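Local coordinates for superoxide dismutase (Porphyromonas gingivalis, PDB 1UES), which catalyses the dismutation of superoxide radicals into oxygen and hydrogen peroxide, using one manganese or iron ion per subunit of a homodimer, at residues Asp13-Lys21 against His174-Val182. The protein carries 1 engineered substitution. Residues are numbered along the deposited sequence; the frame is centred on the assembly and turned at random.
Sequences DALAPVISK and HLKDLWSIV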
ATOM      1  N   ASP A  13      23.926  -5.844   0.894  1.00 26.79           N
ATOM      2  CA  ASP A  13      24.042  -4.752   1.852  1.00 26.67           C
ATOM      3  C   ASP A  13      24.627  -3.508   1.195  1.00 26.31           C
ATOM      4  O   ASP A  13      24.914  -2.517   1.863  1.00 25.97           O
ATOM      5  CB  ASP A  13      24.925  -5.189   3.042  1.00 27.61           C
ATOM      6  CG  ASP A  13      26.382  -5.453   2.641  1.00 28.33           C
ATOM      7  OD1 ASP A  13      26.665  -5.635   1.438  1.00 28.82           O
ATOM      8  OD2 ASP A  13      27.270  -5.474   3.541  1.00 29.31           O
ATOM      9  N   ALA A  14      24.789  -3.547  -0.125  1.00 25.64           N
ATOM     10  CA  ALA A  14      25.392  -2.428  -0.852  1.00 25.13           C
ATOM     11  C   ALA A  14      24.629  -1.094  -0.836  1.00 24.45           C
ATOM     12  O   ALA A  14      25.240  -0.046  -1.011  1.00 24.34           O
ATOM     13  CB  ALA A  14      25.678  -2.851  -2.305  1.00 25.46           C
ATOM     14  N   LEU A  15      23.306  -1.131  -0.642  1.00 24.19           N
ATOM     15  CA  LEU A  15      22.496   0.098  -0.624  1.00 23.38           C
ATOM     16  C   LEU A  15      22.136   0.591   0.777  1.00 23.07           C
ATOM     17  O   LEU A  15      21.432   1.592   0.919  1.00 22.82           O
ATOM     18  CB  LEU A  15      21.200  -0.074  -1.445  1.00 23.59           C
ATOM     19  CG  LEU A  15      21.423  -0.728  -2.820  1.00 23.30           C
ATOM     20  CD1 LEU A  15      20.079  -0.923  -3.500  1.00 23.33           C
ATOM     21  CD2 LEU A  15      22.324   0.133  -3.709  1.00 23.13           C
ATOM     22  N   ALA A  16      22.672  -0.076   1.808  1.00 22.76           N
ATOM     23  CA  ALA A  16      22.408   0.325   3.187  1.00 22.57           C
ATOM     24  C   ALA A  16      23.092   1.683   3.353  1.00 22.07           C
ATOM     25  O   ALA A  16      24.208   1.882   2.862  1.00 22.25           O
ATOM     26  CB  ALA A  16      22.998  -0.695   4.172  1.00 22.52           C
ATOM     27  N   PRO A  17      22.480   2.595   4.124  1.00 22.16           N
ATOM     28  CA  PRO A  17      21.225   2.482   4.873  1.00 22.15           C
ATOM     29  C   PRO A  17      19.899   2.789   4.189  1.00 22.11           C
ATOM     30  O   PRO A  17      18.833   2.533   4.778  1.00 22.36           O
ATOM     31  CB  PRO A  17      21.425   3.476   5.984  1.00 22.27           C
ATOM     32  CG  PRO A  17      22.092   4.602   5.283  1.00 22.27           C
ATOM     33  CD  PRO A  17      23.080   3.924   4.337  1.00 22.26           C
ATOM     34  N   VAL A  18      19.977   3.327   2.984  1.00 21.83           N
ATOM     35  CA  VAL A  18      18.803   3.766   2.218  1.00 22.10           C
ATOM     36  C   VAL A  18      17.832   2.611   1.930  1.00 22.26           C
ATOM     37  O   VAL A  18      16.609   2.773   2.025  1.00 22.32           O
ATOM     38  CB  VAL A  18      19.258   4.490   0.933  1.00 22.33           C
ATOM     39  CG1 VAL A  18      18.027   5.024   0.170  1.00 22.69           C
ATOM     40  CG2 VAL A  18      20.207   5.658   1.303  1.00 22.62           C
ATOM     41  N   ILE A  19      18.398   1.480   1.536  1.00 22.28           N
ATOM     42  CA  ILE A  19      17.639   0.247   1.353  1.00 22.57           C
ATOM     43  C   ILE A  19      18.588  -0.712   2.079  1.00 22.53           C
ATOM     44  O   ILE A  19      19.621  -1.109   1.539  1.00 23.09           O
ATOM     45  CB  ILE A  19      17.463  -0.161  -0.135  1.00 22.81           C
ATOM     46  CG1 ILE A  19      16.678   0.930  -0.871  1.00 22.95           C
ATOM     47  CG2 ILE A  19      16.640  -1.471  -0.230  1.00 22.79           C
ATOM     48  CD1 ILE A  19      16.396   0.630  -2.339  1.00 23.29           C
ATOM     49  N   SER A  20      18.236  -1.019   3.325  1.00 22.84           N
ATOM     50  CA  SER A  20      19.041  -1.860   4.204  1.00 22.99           C
ATOM     51  C   SER A  20      19.129  -3.283   3.710  1.00 23.39           C
ATOM     52  O   SER A  20      18.368  -3.707   2.843  1.00 23.32           O
ATOM     53  CB  SER A  20      18.459  -1.864   5.611  1.00 23.38           C
ATOM     54  OG  SER A  20      17.278  -2.643   5.629  1.00 22.65           O
ATOM     55  N   LYS A  21      20.063  -4.020   4.289  1.00 23.77           N
ATOM     56  CA  LYS A  21      20.261  -5.409   3.934  1.00 23.99           C
ATOM     57  C   LYS A  21      18.969  -6.173   4.250  1.00 23.87           C
ATOM     58  O   LYS A  21      18.541  -7.023   3.481  1.00 23.72           O
ATOM     59  CB  LYS A  21      21.450  -5.992   4.711  1.00 25.05           C
ATOM     60  CG  LYS A  21      21.375  -7.500   4.852  1.00 26.37           C
ATOM     61  CD  LYS A  21      22.527  -8.089   5.667  1.00 27.35           C
ATOM     62  CE  LYS A  21      22.608  -9.621   5.418  1.00 27.68           C
ATOM     63  NZ  LYS A  21      23.500  -9.899   4.260  1.00 28.46           N
ATOM     64  N   HIS A 174      12.698   9.020   2.941  1.00 21.77           N
ATOM     65  CA  HIS A 174      13.226   7.911   2.159  1.00 21.81           C
ATOM     66  C   HIS A 174      13.500   8.369   0.741  1.00 22.14           C
ATOM     67  O   HIS A 174      14.533   8.037   0.174  1.00 22.49           O
ATOM     68  CB  HIS A 174      12.227   6.760   2.110  1.00 20.76           C
ATOM     69  CG  HIS A 174      12.600   5.672   1.146  1.00 20.22           C
ATOM     70  ND1 HIS A 174      13.635   4.797   1.368  1.00 19.98           N
ATOM     71  CD2 HIS A 174      11.997   5.267   0.001  1.00 19.80           C
ATOM     72  CE1 HIS A 174      13.656   3.890   0.403  1.00 20.16           C
ATOM     73  NE2 HIS A 174      12.672   4.160  -0.439  1.00 19.32           N
ATOM     74  N   LEU A 175      12.562   9.114   0.165  1.00 22.63           N
ATOM     75  CA  LEU A 175      12.729   9.585  -1.201  1.00 23.68           C
ATOM     76  C   LEU A 175      13.938  10.477  -1.314  1.00 24.21           C
ATOM     77  O   LEU A 175      14.717  10.378  -2.282  1.00 24.35           O
ATOM     78  CB  LEU A 175      11.481  10.327  -1.666  1.00 23.62           C
ATOM     79  CG  LEU A 175      10.202   9.459  -1.677  1.00 23.58           C
ATOM     80  CD1 LEU A 175       9.099  10.207  -2.413  1.00 24.29           C
ATOM     81  CD2 LEU A 175      10.455   8.098  -2.353  1.00 24.19           C
ATOM     82  N   LYS A 176      14.121  11.339  -0.320  1.00 24.73           N
ATOM     83  CA  LYS A 176      15.277  12.231  -0.386  1.00 25.42           C
ATOM     84  C   LYS A 176      16.588  11.427  -0.379  1.00 25.20           C
ATOM     85  O   LYS A 176      17.549  11.801  -1.073  1.00 25.55           O
ATOM     86  CB  LYS A 176      15.201  13.287   0.738  1.00 26.45           C
ATOM     87  CG  LYS A 176      15.794  12.891   2.051  1.00 28.38           C
ATOM     88  CD  LYS A 176      14.994  13.484   3.224  1.00 29.59           C
ATOM     89  CE  LYS A 176      15.605  13.087   4.554  1.00 30.26           C
ATOM     90  NZ  LYS A 176      16.349  11.814   4.406  1.00 30.75           N
ATOM     91  N   ASP A 177      16.624  10.306   0.343  1.00 24.95           N
ATOM     92  CA  ASP A 177      17.805   9.472   0.409  1.00 24.61           C
ATOM     93  C   ASP A 177      18.000   8.611  -0.833  1.00 23.92           C
ATOM     94  O   ASP A 177      19.105   8.202  -1.113  1.00 24.13           O
ATOM     95  CB  ASP A 177      17.769   8.525   1.622  1.00 24.92           C
ATOM     96  CG  ASP A 177      18.116   9.221   2.933  1.00 25.20           C
ATOM     97  OD1 ASP A 177      18.880  10.218   2.907  1.00 25.58           O
ATOM     98  OD2 ASP A 177      17.622   8.761   3.986  1.00 25.43           O
ATOM     99  N   LEU A 178      16.941   8.332  -1.587  1.00 23.33           N
ATOM    100  CA  LEU A 178      17.112   7.470  -2.744  1.00 22.67           C
ATOM    101  C   LEU A 178      18.055   8.074  -3.746  1.00 22.96           C
ATOM    102  O   LEU A 178      18.742   7.362  -4.468  1.00 22.66           O
ATOM    103  CB  LEU A 178      15.763   7.195  -3.404  1.00 22.27           C
ATOM    104  CG  LEU A 178      14.892   6.144  -2.732  1.00 21.60           C
ATOM    105  CD1 LEU A 178      13.550   6.095  -3.511  1.00 21.08           C
ATOM    106  CD2 LEU A 178      15.585   4.772  -2.703  1.00 21.36           C
ATOM    107  N   TRP A 179      18.088   9.400  -3.805  1.00 22.91           N
ATOM    108  CA  TRP A 179      18.977  10.032  -4.780  1.00 23.64           C
ATOM    109  C   TRP A 179      20.439   9.651  -4.624  1.00 23.88           C
ATOM    110  O   TRP A 179      21.197   9.600  -5.613  1.00 23.88           O
ATOM    111  CB  TRP A 179      18.808  11.545  -4.724  1.00 23.52           C
ATOM    112  CG  TRP A 179      17.427  11.980  -4.962  1.00 23.83           C
ATOM    113  CD1 TRP A 179      16.527  12.421  -4.021  1.00 23.72           C
ATOM    114  CD2 TRP A 179      16.732  11.998  -6.219  1.00 23.78           C
ATOM    115  NE1 TRP A 179      15.324  12.707  -4.623  1.00 23.50           N
ATOM    116  CE2 TRP A 179      15.420  12.457  -5.963  1.00 23.58           C
ATOM    117  CE3 TRP A 179      17.092  11.666  -7.541  1.00 23.96           C
ATOM    118  CZ2 TRP A 179      14.458  12.599  -6.972  1.00 23.59           C
ATOM    119  CZ3 TRP A 179      16.115  11.812  -8.555  1.00 23.86           C
ATOM    120  CH2 TRP A 179      14.826  12.270  -8.254  1.00 24.02           C
ATOM    121  N   SER A 180      20.840   9.347  -3.392  1.00 24.09           N
ATOM    122  CA  SER A 180      22.209   8.981  -3.107  1.00 24.62           C
ATOM    123  C   SER A 180      22.625   7.620  -3.678  1.00 24.66           C
ATOM    124  O   SER A 180      23.817   7.343  -3.780  1.00 24.76           O
ATOM    125  CB  SER A 180      22.464   9.023  -1.594  1.00 24.84           C
ATOM    126  OG  SER A 180      21.868   7.922  -0.909  1.00 26.36           O
ATOM    127  N   ILE A 181      21.665   6.765  -4.043  1.00 24.07           N
ATOM    128  CA  ILE A 181      22.041   5.465  -4.613  1.00 24.00           C
ATOM    129  C   ILE A 181      21.679   5.294  -6.087  1.00 24.27           C
ATOM    130  O   ILE A 181      21.861   4.212  -6.658  1.00 23.90           O
ATOM    131  CB  ILE A 181      21.423   4.281  -3.846  1.00 23.60           C
ATOM    132  CG1 ILE A 181      19.924   4.467  -3.668  1.00 23.61           C
ATOM    133  CG2 ILE A 181      22.146   4.116  -2.495  1.00 23.46           C
ATOM    134  CD1 ILE A 181      19.242   3.264  -3.053  1.00 22.86           C
ATOM    135  N   VAL A 182      21.153   6.339  -6.696  1.00 24.25           N
ATOM    136  CA  VAL A 182      20.811   6.245  -8.109  1.00 25.11           C
ATOM    137  C   VAL A 182      22.087   6.235  -8.950  1.00 25.31           C
ATOM    138  O   VAL A 182      22.958   7.085  -8.777  1.00 25.37           O
ATOM    139  CB  VAL A 182      19.934   7.453  -8.538  1.00 24.70           C
ATOM    140  CG1 VAL A 182      19.759   7.499 -10.058  1.00 25.12           C
ATOM    141  CG2 VAL A 182      18.578   7.350  -7.857  1.00 24.92           C
TER
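L15, closing in on I181 from the loop before helix 21-42, is the first residue of 13-21 to meet the other segment. The two side chains cross at about a right angle, with CD2 of L15 4.2 Å from CG2 of I181, and F81 touches both. The loop contains a type I turn from D13 to A16, a cis peptide bond before P17 and a bond from I19 N to L15 O. V18 contributes the largest share of the contact, pointing at 174-182. CG1 of V18, anti to the backbone N (chi1 -177°), reaches D177 O at 3.6 Å, while also packing on CD2 of L178 and, at 3.9 Å, on CD1 of I181. The other branch, CG2 of V18, rests against the CB of D177 and lies 3.6 Å from OG of S180. Turned back on its own segment, OG of S180 donates to D177 O (2.8 Å) in the carbonyl plane; S180 N binds the same oxygen, which is thus gripped twice beside the valine methyls. The carboxylate of D177 is held by Y167 and by a salt bridge from K176. In the iron/manganese superoxide dismutase fold, this contact joins the N-terminal alpha-hairpin domain, just ahead of its first long helix, to the C-terminal domain. The carbonyl O of V18 lies in the plane of the H174 ring, at its edge, 3.5 Å from CE1, whereas CG of L178 sits over one face, offset toward the rim. I19 then crosses I181 at about a right angle, its CD1 3.9 Å from CD1 of I181. The I19 side chain also comes within about 5 Å of that of H27, a manganese ligand.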